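Local coordinates for GPI-anchored protein LLG1 (Arabidopsis thaliana, PDB 6A5D) that probably acts as a membrane-anchored co-receptor that takes part in RALF peptide perception within a heterotypic receptor complex, at residues 28-41 with 55-67. Numbering follows the deposited sequence.
With NAG (2-acetamido-2-deoxy-beta-D-glucopyranose), chain C; FUC (alpha-L-fucopyranose), chain B.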
ATOM      1  N   VAL A  28       4.030 -10.650   8.593  1.00 12.44           N
ATOM      2  CA  VAL A  28       3.100  -9.585   8.970  1.00 12.42           C
ATOM      3  C   VAL A  28       1.678 -10.045   8.700  1.00 13.60           C
ATOM      4  O   VAL A  28       1.360 -10.519   7.604  1.00 15.74           O
ATOM      5  CB  VAL A  28       3.417  -8.289   8.199  1.00 11.08           C
ATOM      6  CG1 VAL A  28       2.386  -7.184   8.512  1.00 12.26           C
ATOM      7  CG2 VAL A  28       4.842  -7.819   8.498  1.00 13.16           C
ATOM      8  N   ASN A  29       0.817  -9.929   9.708  1.00 12.24           N
ATOM      9  CA  ASN A  29      -0.554 -10.442   9.604  1.00 12.64           C
ATOM     10  C   ASN A  29      -1.479  -9.391   8.987  1.00 11.90           C
ATOM     11  O   ASN A  29      -2.353  -8.813   9.637  1.00 12.76           O
ATOM     12  CB  ASN A  29      -1.066 -10.913  10.957  1.00 14.82           C
ATOM     13  CG  ASN A  29      -2.240 -11.868  10.831  1.00 15.50           C
ATOM     14  OD1 ASN A  29      -2.829 -12.024   9.751  1.00 17.10           O
ATOM     15  ND2 ASN A  29      -2.598 -12.505  11.941  1.00 20.55           N
ATOM     16  N   PHE A  30      -1.287  -9.177   7.684  1.00 10.74           N
ATOM     17  CA  PHE A  30      -2.063  -8.162   6.981  1.00 12.97           C
ATOM     18  C   PHE A  30      -3.559  -8.419   7.072  1.00 11.05           C
ATOM     19  O   PHE A  30      -4.342  -7.462   7.108  1.00 10.57           O
ATOM     20  CB  PHE A  30      -1.609  -8.076   5.524  1.00 11.73           C
ATOM     21  CG  PHE A  30      -0.314  -7.346   5.348  1.00  9.60           C
ATOM     22  CD1 PHE A  30      -0.279  -5.984   5.509  1.00 10.69           C
ATOM     23  CD2 PHE A  30       0.860  -8.012   4.996  1.00 11.91           C
ATOM     24  CE1 PHE A  30       0.900  -5.273   5.355  1.00 10.66           C
ATOM     25  CE2 PHE A  30       2.041  -7.316   4.836  1.00 10.11           C
ATOM     26  CZ  PHE A  30       2.066  -5.941   5.011  1.00  8.78           C
ATOM     27  N   GLU A  31      -3.968  -9.690   7.165  1.00 10.72           N
ATOM     28  CA  GLU A  31      -5.390 -10.013   7.200  1.00 14.89           C
ATOM     29  C   GLU A  31      -6.127  -9.254   8.297  1.00 14.56           C
ATOM     30  O   GLU A  31      -7.265  -8.810   8.099  1.00 12.60           O
ATOM     31  CB  GLU A  31      -5.594 -11.514   7.392  1.00 15.45           C
ATOM     32  CG  GLU A  31      -7.082 -11.864   7.380  1.00 17.62           C
ATOM     33  CD  GLU A  31      -7.367 -13.340   7.505  1.00 21.87           C
ATOM     34  OE1 GLU A  31      -6.410 -14.133   7.579  1.00 20.94           O
ATOM     35  OE2 GLU A  31      -8.571 -13.698   7.488  1.00 24.34           O
ATOM     36  N   PHE A  32      -5.484  -9.067   9.445  1.00 14.96           N
ATOM     37  CA  PHE A  32      -6.149  -8.532  10.624  1.00 12.08           C
ATOM     38  C   PHE A  32      -5.684  -7.140  11.020  1.00 14.33           C
ATOM     39  O   PHE A  32      -6.002  -6.673  12.119  1.00 12.73           O
ATOM     40  CB  PHE A  32      -6.072  -9.521  11.790  1.00 17.53           C
ATOM     41  CG  PHE A  32      -6.915 -10.736  11.575  1.00 18.56           C
ATOM     42  CD1 PHE A  32      -8.296 -10.643  11.651  1.00 20.65           C
ATOM     43  CD2 PHE A  32      -6.344 -11.952  11.242  1.00 18.67           C
ATOM     44  CE1 PHE A  32      -9.091 -11.751  11.440  1.00 22.90           C
ATOM     45  CE2 PHE A  32      -7.144 -13.068  11.024  1.00 20.16           C
ATOM     46  CZ  PHE A  32      -8.514 -12.962  11.126  1.00 21.02           C
ATOM     47  N   MET A  33      -4.953  -6.461  10.150  1.00 12.93           N
ATOM     48  CA  MET A  33      -4.533  -5.104  10.433  1.00 13.27           C
ATOM     49  C   MET A  33      -5.694  -4.142  10.242  1.00 11.80           C
ATOM     50  O   MET A  33      -6.775  -4.496   9.753  1.00 11.89           O
ATOM     51  CB  MET A  33      -3.356  -4.710   9.546  1.00 12.12           C
ATOM     52  CG  MET A  33      -2.114  -5.470   9.947  1.00  9.92           C
ATOM     53  SD  MET A  33      -0.657  -5.133   8.928  1.00 34.70           S
ATOM     54  CE  MET A  33      -0.410  -3.377   9.228  1.00 12.16           C
ATOM     55  N   ASN A  34      -5.456  -2.907  10.641  1.00  9.85           N
ATOM     56  CA  ASN A  34      -6.474  -1.876  10.607  1.00 11.89           C
ATOM     57  C   ASN A  34      -6.215  -0.982   9.405  1.00 11.49           C
ATOM     58  O   ASN A  34      -5.189  -0.303   9.345  1.00 12.17           O
ATOM     59  CB  ASN A  34      -6.459  -1.080  11.912  1.00 12.36           C
ATOM     60  CG  ASN A  34      -7.644  -0.150  12.024  1.00 13.53           C
ATOM     61  OD1 ASN A  34      -8.024   0.483  11.052  1.00 12.75           O
ATOM     62  ND2 ASN A  34      -8.245  -0.072  13.205  1.00 13.97           N
ATOM     63  N   TYR A  35      -7.159  -0.972   8.467  1.00 10.40           N
ATOM     64  CA  TYR A  35      -7.024  -0.276   7.197  1.00 10.34           C
ATOM     65  C   TYR A  35      -7.707   1.086   7.197  1.00 11.32           C
ATOM     66  O   TYR A  35      -7.757   1.741   6.148  1.00 12.31           O
ATOM     67  CB  TYR A  35      -7.527  -1.163   6.045  1.00 11.03           C
ATOM     68  CG  TYR A  35      -6.608  -2.331   5.825  1.00 10.26           C
ATOM     69  CD1 TYR A  35      -6.658  -3.437   6.674  1.00 12.42           C
ATOM     70  CD2 TYR A  35      -5.662  -2.309   4.812  1.00 12.04           C
ATOM     71  CE1 TYR A  35      -5.792  -4.496   6.508  1.00 10.65           C
ATOM     72  CE2 TYR A  35      -4.792  -3.354   4.640  1.00 10.79           C
ATOM     73  CZ  TYR A  35      -4.857  -4.447   5.485  1.00 11.87           C
ATOM     74  OH  TYR A  35      -3.978  -5.480   5.305  1.00 12.88           O
ATOM     75  N   THR A  36      -8.202   1.539   8.354  1.00 10.38           N
ATOM     76  CA  THR A  36      -9.016   2.753   8.391  1.00 11.97           C
ATOM     77  C   THR A  36      -8.223   3.991   7.987  1.00 10.69           C
ATOM     78  O   THR A  36      -8.796   4.925   7.410  1.00 15.21           O
ATOM     79  CB  THR A  36      -9.690   2.905   9.756  1.00 11.73           C
ATOM     80  OG1 THR A  36     -10.464   1.729  10.011  1.00 11.83           O
ATOM     81  CG2 THR A  36     -10.616   4.122   9.783  1.00 12.39           C
ATOM     82  N   ILE A  37      -6.914   4.011   8.236  1.00 10.11           N
ATOM     83  CA  ILE A  37      -6.120   5.154   7.786  1.00 12.44           C
ATOM     84  C   ILE A  37      -6.277   5.361   6.280  1.00 12.91           C
ATOM     85  O   ILE A  37      -6.335   6.498   5.796  1.00 14.46           O
ATOM     86  CB  ILE A  37      -4.651   5.008   8.215  1.00 14.01           C
ATOM     87  CG1 ILE A  37      -3.891   6.291   7.918  1.00 15.22           C
ATOM     88  CG2 ILE A  37      -3.992   3.796   7.537  1.00 12.17           C
ATOM     89  CD1 ILE A  37      -2.487   6.261   8.426  1.00 19.18           C
ATOM     90  N   ILE A  38      -6.386   4.266   5.522  1.00 11.31           N
ATOM     91  CA  ILE A  38      -6.597   4.378   4.077  1.00  9.67           C
ATOM     92  C   ILE A  38      -8.065   4.630   3.745  1.00 11.24           C
ATOM     93  O   ILE A  38      -8.395   5.569   3.003  1.00 13.17           O
ATOM     94  CB  ILE A  38      -6.064   3.138   3.335  1.00 10.76           C
ATOM     95  CG1 ILE A  38      -4.577   2.898   3.630  1.00 10.22           C
ATOM     96  CG2 ILE A  38      -6.328   3.302   1.829  1.00 10.92           C
ATOM     97  CD1 ILE A  38      -4.016   1.650   2.973  1.00  9.41           C
ATOM     98  N   THR A  39      -8.974   3.793   4.266  1.00  9.54           N
ATOM     99  CA  THR A  39     -10.369   3.865   3.829  1.00 12.07           C
ATOM    100  C   THR A  39     -11.043   5.166   4.256  1.00 14.52           C
ATOM    101  O   THR A  39     -11.972   5.626   3.572  1.00 13.86           O
ATOM    102  CB  THR A  39     -11.184   2.649   4.295  1.00 13.27           C
ATOM    103  OG1 THR A  39     -11.214   2.592   5.724  1.00 11.27           O
ATOM    104  CG2 THR A  39     -10.588   1.364   3.770  1.00 14.74           C
ATOM    105  N   SER A  40     -10.621   5.753   5.383  1.00 11.02           N
ATOM    106  CA  SER A  40     -11.206   7.015   5.835  1.00 14.28           C
ATOM    107  C   SER A  40     -10.737   8.197   4.992  1.00 14.64           C
ATOM    108  O   SER A  40     -11.442   9.211   4.910  1.00 18.00           O
ATOM    109  CB  SER A  40     -10.904   7.244   7.316  1.00 13.56           C
ATOM    110  OG  SER A  40      -9.556   7.613   7.520  1.00 16.42           O
ATOM    111  N   LYS A  41      -9.535   8.116   4.405  1.00 12.41           N
ATOM    112  CA  LYS A  41      -8.978   9.226   3.634  1.00 12.88           C
ATOM    113  C   LYS A  41      -9.109   9.071   2.127  1.00 14.31           C
ATOM    114  O   LYS A  41      -8.912  10.054   1.406  1.00 14.91           O
ATOM    115  CB  LYS A  41      -7.492   9.468   3.940  1.00 15.94           C
ATOM    116  CG  LYS A  41      -7.221  10.346   5.139  1.00 20.30           C
ATOM    117  CD  LYS A  41      -5.801  10.166   5.629  1.00 20.88           C
ATOM    118  CE  LYS A  41      -5.408  11.335   6.523  1.00 27.84           C
ATOM    119  NZ  LYS A  41      -4.764  10.916   7.789  1.00 30.43           N
ATOM    120  N   ALA A  55      -1.952   8.245   2.348  1.00  8.24           N
ATOM    121  CA  ALA A  55      -2.520   7.305   3.312  1.00 10.05           C
ATOM    122  C   ALA A  55      -1.926   5.916   3.127  1.00  9.83           C
ATOM    123  O   ALA A  55      -1.659   5.202   4.106  1.00 11.01           O
ATOM    124  CB  ALA A  55      -4.037   7.263   3.146  1.00 11.48           C
ATOM    125  N   PHE A  56      -1.729   5.513   1.872  1.00  8.62           N
ATOM    126  CA  PHE A  56      -1.102   4.232   1.580  1.00  8.31           C
ATOM    127  C   PHE A  56       0.327   4.173   2.113  1.00  9.61           C
ATOM    128  O   PHE A  56       0.722   3.168   2.724  1.00 11.25           O
ATOM    129  CB  PHE A  56      -1.145   4.011   0.070  1.00  9.04           C
ATOM    130  CG  PHE A  56      -0.284   2.890  -0.411  1.00  7.93           C
ATOM    131  CD1 PHE A  56      -0.560   1.582  -0.058  1.00 11.71           C
ATOM    132  CD2 PHE A  56       0.810   3.142  -1.225  1.00  9.58           C
ATOM    133  CE1 PHE A  56       0.229   0.547  -0.506  1.00 11.51           C
ATOM    134  CE2 PHE A  56       1.597   2.100  -1.684  1.00 10.03           C
ATOM    135  CZ  PHE A  56       1.308   0.798  -1.307  1.00 10.07           C
ATOM    136  N   LYS A  57       1.122   5.236   1.890  1.00  8.76           N
ATOM    137  CA  LYS A  57       2.475   5.293   2.443  1.00  9.42           C
ATOM    138  C   LYS A  57       2.440   5.275   3.961  1.00  8.84           C
ATOM    139  O   LYS A  57       3.218   4.554   4.599  1.00  9.72           O
ATOM    140  CB  LYS A  57       3.185   6.551   1.944  1.00  9.56           C
ATOM    141  CG  LYS A  57       3.675   6.394   0.504  1.00 10.18           C
ATOM    142  CD  LYS A  57       4.346   7.640  -0.067  1.00  9.96           C
ATOM    143  CE  LYS A  57       4.798   7.375  -1.497  1.00 10.24           C
ATOM    144  NZ  LYS A  57       5.612   8.504  -2.053  1.00 10.87           N
ATOM    145  N   ASP A  58       1.504   6.019   4.563  1.00  9.35           N
ATOM    146  CA  ASP A  58       1.393   6.017   6.020  1.00  9.18           C
ATOM    147  C   ASP A  58       1.085   4.619   6.554  1.00 10.38           C
ATOM    148  O   ASP A  58       1.594   4.222   7.613  1.00  9.10           O
ATOM    149  CB  ASP A  58       0.355   7.038   6.476  1.00 11.88           C
ATOM    150  CG  ASP A  58       0.868   8.468   6.415  1.00 12.14           C
ATOM    151  OD1 ASP A  58       2.100   8.671   6.420  1.00 12.98           O
ATOM    152  OD2 ASP A  58       0.040   9.398   6.380  1.00 12.44           O
ATOM    153  N   PHE A  59       0.286   3.849   5.808  1.00 10.73           N
ATOM    154  CA  PHE A  59      -0.048   2.482   6.202  1.00  8.44           C
ATOM    155  C   PHE A  59       1.124   1.534   5.976  1.00 10.35           C
ATOM    156  O   PHE A  59       1.417   0.681   6.829  1.00 10.94           O
ATOM    157  CB  PHE A  59      -1.250   1.987   5.387  1.00 10.16           C
ATOM    158  CG  PHE A  59      -1.610   0.544   5.665  1.00 10.50           C
ATOM    159  CD1 PHE A  59      -2.505   0.232   6.684  1.00  9.31           C
ATOM    160  CD2 PHE A  59      -1.047  -0.495   4.925  1.00 10.66           C
ATOM    161  CE1 PHE A  59      -2.833  -1.098   6.952  1.00  9.55           C
ATOM    162  CE2 PHE A  59      -1.371  -1.827   5.191  1.00 10.71           C
ATOM    163  CZ  PHE A  59      -2.253  -2.127   6.213  1.00 11.27           C
ATOM    164  N   ALA A  60       1.795   1.659   4.828  1.00 10.65           N
ATOM    165  CA  ALA A  60       2.652   0.602   4.307  1.00 10.30           C
ATOM    166  C   ALA A  60       4.127   0.842   4.569  1.00  9.56           C
ATOM    167  O   ALA A  60       4.876  -0.118   4.729  1.00 10.36           O
ATOM    168  CB  ALA A  60       2.432   0.444   2.792  1.00  9.47           C
ATOM    169  N   CYS A  61       4.552   2.096   4.637  1.00 10.56           N
ATOM    170  CA  CYS A  61       5.964   2.387   4.851  1.00 10.21           C
ATOM    171  C   CYS A  61       6.558   1.768   6.114  1.00 12.38           C
ATOM    172  O   CYS A  61       7.758   1.442   6.086  1.00 10.72           O
ATOM    173  CB  CYS A  61       6.216   3.897   4.791  1.00  8.49           C
ATOM    174  SG  CYS A  61       6.087   4.557   3.113  1.00 74.81           S
ATOM    175  N   PRO A  62       5.826   1.571   7.216  1.00 10.35           N
ATOM    176  CA  PRO A  62       6.439   0.868   8.355  1.00 11.10           C
ATOM    177  C   PRO A  62       6.843  -0.561   8.039  1.00 11.43           C
ATOM    178  O   PRO A  62       7.569  -1.169   8.832  1.00 12.54           O
ATOM    179  CB  PRO A  62       5.397   0.964   9.479  1.00 11.05           C
ATOM    180  CG  PRO A  62       4.372   1.952   9.028  1.00 11.93           C
ATOM    181  CD  PRO A  62       4.516   2.176   7.549  1.00 10.73           C
ATOM    182  N   TYR A  63       6.425  -1.109   6.899  1.00  7.28           N
ATOM    183  CA  TYR A  63       6.630  -2.518   6.589  1.00 10.60           C
ATOM    184  C   TYR A  63       7.514  -2.733   5.371  1.00 11.09           C
ATOM    185  O   TYR A  63       7.509  -3.826   4.801  1.00 11.72           O
ATOM    186  CB  TYR A  63       5.283  -3.241   6.457  1.00  9.14           C
ATOM    187  CG  TYR A  63       4.483  -3.058   7.722  1.00 10.69           C
ATOM    188  CD1 TYR A  63       4.764  -3.831   8.835  1.00 12.02           C
ATOM    189  CD2 TYR A  63       3.508  -2.064   7.836  1.00 11.30           C
ATOM    190  CE1 TYR A  63       4.087  -3.658  10.027  1.00  9.81           C
ATOM    191  CE2 TYR A  63       2.823  -1.870   9.042  1.00  9.41           C
ATOM    192  CZ  TYR A  63       3.117  -2.678  10.126  1.00 10.27           C
ATOM    193  OH  TYR A  63       2.479  -2.537  11.346  1.00 12.16           O
ATOM    194  N   THR A  64       8.293  -1.720   4.968  1.00  9.86           N
ATOM    195  CA  THR A  64       9.150  -1.896   3.796  1.00 11.83           C
ATOM    196  C   THR A  64      10.132  -3.051   3.979  1.00 10.78           C
ATOM    197  O   THR A  64      10.445  -3.751   3.006  1.00 11.35           O
ATOM    198  CB  THR A  64       9.899  -0.606   3.427  1.00 13.06           C
ATOM    199  OG1 THR A  64      10.616  -0.098   4.566  1.00 12.07           O
ATOM    200  CG2 THR A  64       8.941   0.443   2.935  1.00 14.82           C
ATOM    201  N   ASP A  65      10.617  -3.282   5.204  1.00 11.53           N
ATOM    202  CA  ASP A  65      11.525  -4.411   5.425  1.00 12.47           C
ATOM    203  C   ASP A  65      10.899  -5.703   4.910  1.00 11.29           C
ATOM    204  O   ASP A  65      11.532  -6.478   4.183  1.00 12.50           O
ATOM    205  CB  ASP A  65      11.831  -4.595   6.917  1.00 13.04           C
ATOM    206  CG  ASP A  65      12.751  -3.521   7.506  1.00 14.00           C
ATOM    207  OD1 ASP A  65      13.269  -2.651   6.787  1.00 14.70           O
ATOM    208  OD2 ASP A  65      12.961  -3.584   8.741  1.00 17.05           O
ATOM    209  N   GLN A  66       9.646  -5.948   5.281  1.00  9.68           N
ATOM    210  CA  GLN A  66       8.988  -7.192   4.910  1.00 10.26           C
ATOM    211  C   GLN A  66       8.438  -7.132   3.491  1.00 10.00           C
ATOM    212  O   GLN A  66       8.550  -8.108   2.742  1.00 11.85           O
ATOM    213  CB  GLN A  66       7.880  -7.516   5.916  1.00 11.41           C
ATOM    214  CG  GLN A  66       8.381  -7.648   7.355  1.00 13.02           C
ATOM    215  CD  GLN A  66       8.259  -6.360   8.166  1.00 16.35           C
ATOM    216  OE1 GLN A  66       8.530  -5.270   7.691  1.00 16.83           O
ATOM    217  NE2 GLN A  66       7.830  -6.499   9.413  1.00 22.08           N
ATOM    218  N   LEU A  67       7.899  -5.978   3.092  1.00 10.85           N
ATOM    219  CA  LEU A  67       7.350  -5.838   1.749  1.00  9.85           C
ATOM    220  C   LEU A  67       8.431  -6.009   0.692  1.00 13.04           C
ATOM    221  O   LEU A  67       8.166  -6.537  -0.394  1.00 11.96           O
ATOM    222  CB  LEU A  67       6.674  -4.480   1.605  1.00 11.82           C
ATOM    223  CG  LEU A  67       5.373  -4.312   2.387  1.00 12.19           C
ATOM    224  CD1 LEU A  67       4.937  -2.857   2.390  1.00 11.56           C
ATOM    225  CD2 LEU A  67       4.259  -5.183   1.800  1.00 11.37           C
TER
HETATM  226  C1  NAG C   1      -9.407   0.771  13.375  1.00 14.34           C
HETATM  227  C2  NAG C   1     -10.391   0.087  14.354  1.00 14.35           C
HETATM  228  C3  NAG C   1     -11.555   1.020  14.706  1.00 15.09           C
HETATM  229  C4  NAG C   1     -11.062   2.406  15.093  1.00 13.43           C
HETATM  230  C5  NAG C   1     -10.156   2.936  13.999  1.00 13.10           C
HETATM  231  C6  NAG C   1      -9.617   4.307  14.317  1.00 11.98           C
HETATM  232  C7  NAG C   1     -10.652  -2.371  14.231  1.00 19.78           C
HETATM  233  C8  NAG C   1     -11.338  -3.488  13.505  1.00 24.03           C
HETATM  234  N2  NAG C   1     -10.914  -1.141  13.775  1.00 16.05           N
HETATM  235  O3  NAG C   1     -12.281   0.449  15.790  1.00 14.18           O
HETATM  236  O4  NAG C   1     -12.158   3.292  15.303  1.00 16.48           O
HETATM  237  O5  NAG C   1      -9.031   2.056  13.879  1.00 12.43           O
HETATM  238  O6  NAG C   1      -8.855   4.819  13.237  1.00 14.20           O
HETATM  239  O7  NAG C   1      -9.894  -2.576  15.179  1.00 23.58           O
HETATM  240  C1  FUC B   3      -8.342   6.102  13.652  1.00 12.78           C
HETATM  241  C2  FUC B   3      -7.401   6.558  12.535  1.00 14.77           C
HETATM  242  C3  FUC B   3      -8.197   6.864  11.252  1.00 15.77           C
HETATM  243  C4  FUC B   3      -9.296   7.885  11.564  1.00 15.53           C
HETATM  244  C5  FUC B   3     -10.183   7.338  12.694  1.00 14.83           C
HETATM  245  C6  FUC B   3     -11.290   8.279  13.150  1.00 15.65           C
HETATM  246  O2  FUC B   3      -6.428   5.581  12.308  1.00 13.39           O
HETATM  247  O3  FUC B   3      -7.317   7.431  10.297  1.00 15.96           O
HETATM  248  O4  FUC B   3      -8.702   9.100  11.984  1.00 15.52           O
HETATM  249  O5  FUC B   3      -9.384   7.048  13.866  1.00 13.43           O
HETATM  250  O   HOH W   1      -2.432   9.797   5.562  1.00 19.66           O
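F59, on the helix 49-60, reaches into the side of segment 28-41 and meets a different neighbour at each step outward. Its CB lies 3.7 Å from I38 CD1, with I37 CG2 on the ring edge beside CD1. CG still touches the I38 methyl, while F59 CE1 is 3.5 Å from N34 O, which sits at the ring edge and in its plane. CE2 approaches the rim of the F30 ring, and F59 CZ meets M33 CE and comes within a tight 3.2 Å of Y35 CE2. The first torsion, which sets CG anti to the backbone N (chi1 176°), carries the ring toward segment 28-41. It lies over one face of Y35 in an offset stack, centroids 4.6 Å apart and planes 29° from parallel.

Y35 is fixed at its far end too: OH donates to F30 O over 2.7 Å, from above the carbonyl plane, while M33 N reaches the same oxygen from the opposite face. A phenylalanine here has no hydroxyl, so F30 O would probably be left with M33 N as its remaining donor and the ring less firmly held.

Further along, M33 bends at chi3 (62°) to set CE between F59 and Y63; its sulfur stands above the Y63 face at a distance, a Met-aromatic contact. V28 CG1 covers the centre of the F30 ring, whose CZ meets L67 CD2 at 4.0 Å. Y35 and F30 also touch the helix 74-86, which extends this apolar cluster. At the other end I37 CD1 rests on D58 CB.

No direct hydrogen bond joins the two segments, so their association rests mainly on aromatic, sulfur and aliphatic contacts, with one water between D58 OD2 and, weakly, K41 NZ, and polar bonds shaping segment 28-41 from within.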